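Local coordinates for protein ATP phosphoribosyltransferase regulatory subunit (Thermotoga maritima, PDB 1USY) that is probably required for the first step of histidine biosynthesis and may allow feedback regulation of ATP phosphoribosyltransferase activity by histidine, at residues Tyr13-Lys18 and Ile113-Ser118; Asn60-Lys63 and Pro67-Gln70; Ser188-Lys193 and Phe211-Phe216. One frame throughout, in Å; residues are numbered along the deposited sequence.

Interaction 1: residues Tyr13-Lys18 and Ile113-Ser118; sequences YSKATK and IVESAS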
# COMPACT_ATOMS: atom_id res chain seq x y z
N TYR B 13 -13.43 28.83 -20.53
CA TYR B 13 -12.10 29.38 -20.74
C TYR B 13 -12.15 30.76 -21.42
O TYR B 13 -11.33 31.62 -21.10
CB TYR B 13 -11.28 28.38 -21.59
CG TYR B 13 -10.14 29.00 -22.38
CD1 TYR B 13 -9.03 29.56 -21.72
CD2 TYR B 13 -10.17 29.06 -23.78
CE1 TYR B 13 -7.99 30.16 -22.42
CE2 TYR B 13 -9.13 29.66 -24.49
CZ TYR B 13 -8.04 30.20 -23.80
OH TYR B 13 -6.99 30.79 -24.48
N SER B 14 -13.08 30.96 -22.35
CA SER B 14 -13.25 32.30 -22.95
C SER B 14 -13.82 33.29 -21.96
O SER B 14 -13.35 34.40 -21.87
CB SER B 14 -14.08 32.27 -24.23
OG SER B 14 -13.63 31.21 -25.05
N LYS B 15 -14.84 32.87 -21.23
CA LYS B 15 -15.40 33.74 -20.21
C LYS B 15 -14.34 34.16 -19.21
O LYS B 15 -14.26 35.35 -18.88
CB LYS B 15 -16.57 33.08 -19.50
CG LYS B 15 -17.74 32.82 -20.41
CD LYS B 15 -18.79 31.95 -19.72
CE LYS B 15 -19.69 31.26 -20.72
NZ LYS B 15 -20.08 32.15 -21.84
N ALA B 16 -13.52 33.20 -18.77
CA ALA B 16 -12.51 33.45 -17.75
C ALA B 16 -11.30 34.28 -18.22
O ALA B 16 -10.92 35.25 -17.55
CB ALA B 16 -12.05 32.16 -17.12
N THR B 17 -10.71 33.90 -19.36
CA THR B 17 -9.53 34.59 -19.87
C THR B 17 -10.03 35.80 -20.62
O THR B 17 -9.88 35.87 -21.84
CB THR B 17 -8.61 33.67 -20.80
OG1 THR B 17 -9.41 32.80 -21.60
CG2 THR B 17 -7.67 32.67 -19.99
N LYS B 18 -10.63 36.72 -19.89
CA LYS B 18 -11.28 37.93 -20.42
C LYS B 18 -11.54 38.81 -19.21
O LYS B 18 -11.57 40.04 -19.27
CB LYS B 18 -12.62 37.62 -21.10
CG LYS B 18 -12.68 38.02 -22.55
CD LYS B 18 -13.94 37.48 -23.23
CE LYS B 18 -13.58 36.60 -24.44
NZ LYS B 18 -14.61 36.70 -25.52
N ILE B 113 -19.49 31.98 -13.27
CA ILE B 113 -20.07 30.69 -12.91
C ILE B 113 -21.56 30.67 -13.29
O ILE B 113 -22.02 29.75 -13.95
CB ILE B 113 -19.88 30.34 -11.39
CG1 ILE B 113 -18.43 30.05 -10.98
CG2 ILE B 113 -20.71 29.11 -11.01
CD1 ILE B 113 -17.49 29.78 -12.05
N VAL B 114 -22.30 31.70 -12.89
CA VAL B 114 -23.74 31.77 -13.20
C VAL B 114 -23.94 31.78 -14.72
O VAL B 114 -24.74 30.98 -15.24
CB VAL B 114 -24.44 33.02 -12.56
CG1 VAL B 114 -25.83 33.27 -13.16
CG2 VAL B 114 -24.52 32.89 -11.04
N GLU B 115 -23.26 32.69 -15.42
CA GLU B 115 -23.42 32.77 -16.88
C GLU B 115 -23.10 31.42 -17.52
O GLU B 115 -23.83 30.98 -18.45
CB GLU B 115 -22.56 33.84 -17.51
CG GLU B 115 -22.66 33.88 -19.02
CD GLU B 115 -21.74 34.88 -19.65
OE1 GLU B 115 -21.25 35.77 -18.94
OE2 GLU B 115 -21.50 34.80 -20.87
N SER B 116 -22.03 30.79 -17.02
CA SER B 116 -21.65 29.46 -17.48
C SER B 116 -22.74 28.43 -17.21
O SER B 116 -23.00 27.57 -18.05
CB SER B 116 -20.34 29.00 -16.85
OG SER B 116 -19.30 29.84 -17.28
N ALA B 117 -23.36 28.51 -16.04
CA ALA B 117 -24.34 27.50 -15.66
C ALA B 117 -25.64 27.66 -16.46
O ALA B 117 -26.23 26.68 -16.94
CB ALA B 117 -24.59 27.49 -14.14
N SER B 118 -26.06 28.89 -16.65
CA SER B 118 -27.27 29.12 -17.41
C SER B 118 -27.09 28.81 -18.90
O SER B 118 -28.07 28.69 -19.62
CB SER B 118 -27.78 30.54 -17.18
OG SER B 118 -26.82 31.46 -17.63
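Lys15 reaches from the last turn of helix 6-16 to Glu115 and Ser116 on helix 103-120. The contact is a helix-to-helix salt bridge within the class II aminoacyl-tRNA synthetase fold. At the nearest pair, Lys15 CA and Ser116 CA are 8.1 Å apart, and the long lysine chain spans the gap. Its CB already points toward the other helix. CG lies beside the backbone N and anti to the carbonyl carbon (chi1 -64°). From there the chain runs extended as far as CE, and the last torsion turns NZ aside. CD packs on the hydroxyl of Ser116, with Lys15 CD 3.3 Å from Ser116 OG. Lys15 CE comes next, 3.7 Å from Ser116 OG. Lys15 NZ makes a salt bridge to Glu115 OE2 at 3.2 Å, and also pairs with Glu119 one turn further along. The ammonium group is thus shared by two carboxylates. Glu115 OE1 lies close to Glu111 OE2, a pair of like charges. The serine hydroxyl is hydrogen-bonded to Ile112 O of its own helix. Lys15 NZ does not enter the Glu115 carboxylate plane; it meets OE2 from above, 52° out of that plane.

Interaction 2: residues Asn60-Lys63 and Pro67-Gln70; sequences NHRK and PDSQ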
# COMPACT_ATOMS: atom_id res chain seq x y z
N ASN B 60 -2.18 25.54 -1.88
CA ASN B 60 -0.85 25.00 -1.63
C ASN B 60 0.17 25.51 -2.63
O ASN B 60 1.24 25.94 -2.25
CB ASN B 60 -0.84 23.46 -1.63
CG ASN B 60 -1.31 22.87 -0.31
OD1 ASN B 60 -1.03 23.40 0.78
ND2 ASN B 60 -2.04 21.76 -0.41
N HIS B 61 -0.19 25.48 -3.92
CA HIS B 61 0.70 25.91 -5.00
C HIS B 61 1.08 27.39 -5.01
O HIS B 61 2.08 27.77 -5.59
CB HIS B 61 0.11 25.52 -6.34
CG HIS B 61 0.14 24.05 -6.58
ND1 HIS B 61 0.57 23.51 -7.77
CD2 HIS B 61 -0.19 23.01 -5.79
CE1 HIS B 61 0.50 22.19 -7.70
NE2 HIS B 61 0.03 21.86 -6.51
N ARG B 62 0.24 28.21 -4.39
CA ARG B 62 0.53 29.60 -4.10
C ARG B 62 1.68 29.71 -3.07
O ARG B 62 2.59 30.53 -3.23
CB ARG B 62 -0.74 30.28 -3.57
CG ARG B 62 -0.68 31.79 -3.46
CD ARG B 62 -1.95 32.45 -2.89
NE ARG B 62 -1.58 33.27 -1.74
CZ ARG B 62 -1.62 34.60 -1.70
NH1 ARG B 62 -2.07 35.32 -2.73
NH2 ARG B 62 -1.23 35.23 -0.60
N LYS B 63 1.63 28.86 -2.04
CA LYS B 63 2.60 28.87 -0.91
C LYS B 63 4.00 28.37 -1.28
O LYS B 63 4.97 28.61 -0.54
CB LYS B 63 2.05 28.04 0.27
CG LYS B 63 1.00 28.76 1.11
CD LYS B 63 0.50 27.87 2.25
CE LYS B 63 -0.52 26.82 1.76
NZ LYS B 63 -1.01 25.87 2.82
N PRO B 67 7.54 34.96 -2.54
CA PRO B 67 7.42 36.42 -2.40
C PRO B 67 5.94 36.86 -2.20
O PRO B 67 5.69 38.04 -1.90
CB PRO B 67 7.99 36.95 -3.72
CG PRO B 67 8.12 35.71 -4.64
CD PRO B 67 7.38 34.56 -3.95
N ASP B 68 5.01 35.92 -2.39
CA ASP B 68 3.57 36.08 -2.13
C ASP B 68 2.74 36.77 -3.24
O ASP B 68 2.84 37.98 -3.45
CB ASP B 68 3.30 36.69 -0.75
CG ASP B 68 2.03 36.15 -0.11
OD1 ASP B 68 0.95 36.27 -0.73
OD2 ASP B 68 2.03 35.59 1.01
N SER B 69 1.88 35.99 -3.90
CA SER B 69 1.37 36.37 -5.21
C SER B 69 -0.16 36.41 -5.37
O SER B 69 -0.89 35.54 -4.91
CB SER B 69 1.99 35.49 -6.31
OG SER B 69 1.81 34.10 -6.03
N GLN B 70 -0.62 37.45 -6.06
CA GLN B 70 -2.01 37.55 -6.47
C GLN B 70 -2.32 36.47 -7.50
O GLN B 70 -1.83 36.50 -8.62
CB GLN B 70 -2.30 38.95 -7.02
CG GLN B 70 -1.45 40.08 -6.42
CD GLN B 70 -2.13 40.76 -5.23
OE1 GLN B 70 -3.13 41.44 -5.39
NE2 GLN B 70 -1.58 40.56 -4.03
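Arg62 and Asp68 form a salt bridge across the turn that leads out of helix 54-63. The atoms that meet are Arg62 NH2 and Asp68 OD1, modelled 2.4 Å apart, a length too short to be taken literally at this resolution. The two flat groups do not lie side by side: the guanidinium and carboxylate planes are 75° apart. OD1 approaches the guanidinium obliquely, and Asp68 OD2 stays further off, 3.7 Å from Arg62 NH2. Ser69 adds its backbone. Its N lies over one guanidinium face, 4.1 Å above the plane and toward the rim. Ser69 O also comes near Arg62 NH1, but the angle is poor for a hydrogen bond. Beside the polar groups, Arg62 CG is 4.3 Å from Ser69 OG.

The arginine's own torsions carry it there. Its CG is anti to the backbone N (chi1 -169°), and a bend at chi3 (125°) swings the guanidinium to the loop. Further out, Glu261 gives NH2 a second salt bridge, so NH2 is shared by two carboxylates. The helix has polar bonds of its own: Lys63 NZ donates to Asn60 OD1 at 3.2 Å, and His61 NE2 is bonded to Glu30 of strand 29-32. The contact ties Arg62 of helix 54-63 to the loop 67-70, just before that loop enters strand 71-83 of the large mixed sheet.

Interaction 3: residues Ser188-Lys193 and Phe211-Phe216; sequences SPEHLK and FLQEKF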
# COMPACT_ATOMS: atom_id res chain seq x y z
N SER B 188 -37.12 35.35 -2.04
CA SER B 188 -36.96 36.50 -2.91
C SER B 188 -36.07 37.58 -2.25
O SER B 188 -36.30 37.93 -1.08
CB SER B 188 -38.35 37.09 -3.20
OG SER B 188 -38.51 37.28 -4.58
N PRO B 189 -35.09 38.14 -2.99
CA PRO B 189 -34.18 39.16 -2.43
C PRO B 189 -34.93 40.36 -1.88
O PRO B 189 -34.44 41.09 -1.00
CB PRO B 189 -33.35 39.59 -3.64
CG PRO B 189 -33.42 38.45 -4.60
CD PRO B 189 -34.80 37.85 -4.41
N GLU B 190 -36.13 40.56 -2.39
CA GLU B 190 -36.93 41.71 -2.04
C GLU B 190 -37.18 41.70 -0.54
O GLU B 190 -37.26 42.75 0.08
CB GLU B 190 -38.22 41.73 -2.88
CG GLU B 190 -37.97 41.97 -4.40
CD GLU B 190 -37.39 40.76 -5.18
OE1 GLU B 190 -37.09 40.90 -6.40
OE2 GLU B 190 -37.22 39.66 -4.59
N HIS B 191 -37.20 40.50 0.04
CA HIS B 191 -37.50 40.33 1.48
C HIS B 191 -36.31 40.70 2.34
O HIS B 191 -36.44 40.74 3.57
CB HIS B 191 -37.89 38.89 1.84
CG HIS B 191 -39.19 38.44 1.25
ND1 HIS B 191 -39.27 37.73 0.06
CD2 HIS B 191 -40.47 38.55 1.70
CE1 HIS B 191 -40.53 37.45 -0.20
NE2 HIS B 191 -41.28 37.92 0.78
N LEU B 192 -35.15 40.94 1.73
CA LEU B 192 -33.93 41.22 2.50
C LEU B 192 -34.04 42.42 3.47
O LEU B 192 -33.32 42.47 4.45
CB LEU B 192 -32.72 41.41 1.59
CG LEU B 192 -32.06 40.19 0.98
CD1 LEU B 192 -31.26 40.64 -0.25
CD2 LEU B 192 -31.15 39.49 2.00
N LYS B 193 -34.94 43.36 3.19
CA LYS B 193 -35.18 44.49 4.11
C LYS B 193 -36.07 44.12 5.33
O LYS B 193 -35.89 44.65 6.42
CB LYS B 193 -35.79 45.66 3.35
CG LYS B 193 -34.83 46.38 2.46
CD LYS B 193 -35.27 47.84 2.29
CE LYS B 193 -34.28 48.83 2.94
NZ LYS B 193 -34.10 50.09 2.15
N PHE B 211 -26.99 42.53 -8.38
CA PHE B 211 -26.07 42.26 -9.46
C PHE B 211 -26.57 41.10 -10.33
O PHE B 211 -26.67 41.21 -11.56
CB PHE B 211 -24.69 41.92 -8.92
CG PHE B 211 -23.69 41.63 -10.03
CD1 PHE B 211 -23.44 40.31 -10.40
CD2 PHE B 211 -23.02 42.68 -10.68
CE1 PHE B 211 -22.53 40.03 -11.42
CE2 PHE B 211 -22.11 42.40 -11.70
CZ PHE B 211 -21.87 41.08 -12.07
N LEU B 212 -26.90 39.99 -9.69
CA LEU B 212 -27.37 38.79 -10.41
C LEU B 212 -28.73 39.03 -11.11
O LEU B 212 -28.92 38.67 -12.28
CB LEU B 212 -27.53 37.61 -9.44
CG LEU B 212 -26.19 37.09 -8.90
CD1 LEU B 212 -26.32 35.75 -8.15
CD2 LEU B 212 -25.14 36.84 -9.99
N GLN B 213 -29.66 39.63 -10.39
CA GLN B 213 -31.01 39.90 -10.92
C GLN B 213 -30.98 40.78 -12.18
O GLN B 213 -31.65 40.49 -13.18
CB GLN B 213 -31.88 40.60 -9.87
CG GLN B 213 -32.97 39.68 -9.31
CD GLN B 213 -33.71 40.29 -8.13
OE1 GLN B 213 -33.42 41.42 -7.73
NE2 GLN B 213 -34.68 39.61 -7.55
N GLU B 214 -30.21 41.84 -12.14
CA GLU B 214 -30.14 42.74 -13.29
C GLU B 214 -29.53 42.09 -14.54
O GLU B 214 -30.07 42.20 -15.65
CB GLU B 214 -29.28 43.97 -13.06
N LYS B 215 -28.41 41.43 -14.33
CA LYS B 215 -27.64 40.78 -15.42
C LYS B 215 -28.26 39.44 -15.84
O LYS B 215 -28.13 39.02 -17.01
CB LYS B 215 -26.21 40.53 -14.96
CG LYS B 215 -25.29 40.12 -16.10
CD LYS B 215 -24.22 41.16 -16.41
CE LYS B 215 -23.47 40.82 -17.69
NZ LYS B 215 -23.90 39.54 -18.27
N PHE B 216 -28.95 38.67 -15.02
CA PHE B 216 -29.55 37.40 -15.42
C PHE B 216 -31.05 37.34 -15.19
O PHE B 216 -31.51 36.80 -14.19
CB PHE B 216 -28.85 36.24 -14.70
CG PHE B 216 -27.38 36.23 -14.91
CD1 PHE B 216 -26.54 36.72 -13.94
CD2 PHE B 216 -26.85 35.77 -16.10
CE1 PHE B 216 -25.16 36.70 -14.13
CE2 PHE B 216 -25.48 35.75 -16.30
CZ PHE B 216 -24.64 36.23 -15.32
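Gln213 extends its amide from helix 199-215 toward Pro189 and Glu190, which lie in a short 3-10 turn. Its CB points toward that turn, and beyond CG the chain is extended. With chi3 near zero, OE1 is turned back over CB and NE2 is the far end. Gln213 NE2 donates to Glu190 OE1 at 3.0 Å. The bond is bent, with an N-H...O angle of 138°. The nitrogen meets OE1 on the syn side, somewhat out of the carboxylate plane. The two flat groups are not coplanar either: carboxylate and amide planes are 48° apart, and the side chains pass each other at a slant.

Pro189 comes from the opposite direction, bringing its CG to the amide nitrogen. Pro189 CG is 3.4 Å from Gln213 NE2, and CD lies just behind it. One amide nitrogen thus has both a carboxylate partner and a nonpolar neighbour.

Glu190 is turned into place by a bend at its second torsion (chi2 74°), which folds the carboxylate back toward Ser188. Ser188 OG donates to Glu190 OE2 at 2.7 Å, from above the carboxylate plane. Each carboxylate oxygen thus has its own donor. Ser188 O accepts from both His191 N and His191 ND1, holding the turn together.

The turn follows helix 174-185, whose Ile180, Ile184 and Tyr185 line the histidine pocket. Pro189 also packs on Ser209 of helix 199-215. Both Pro189 and Gln213 rest on Val221 of strand 220-223, an edge strand of the mixed sheet within this chain.

Interaction 2 is nested along the chain inside the loop closed by interaction 1, and interaction 3 follows both. All three belong to the class II aminoacyl-tRNA synthetase-like part of the chain. Interactions 1 and 3 have centres about 20 Å apart and touch: Phe216 packs on Val114 and Glu115, so helix 103-120 meets both helix 6-16 and the end of helix 199-215. Interaction 2 stands apart, its centre about 24 Å from that of interaction 1 and about 35 Å from that of interaction 3. Helix 103-120 packs on strand 237-243 through Ile113, Val114 and Ala117. Strand 71-83 follows interaction 2. Interaction 3 rests on strand 220-223, at the opposite edge from strand 22-23. The contacts thus join helices and a loop around one mixed sheet.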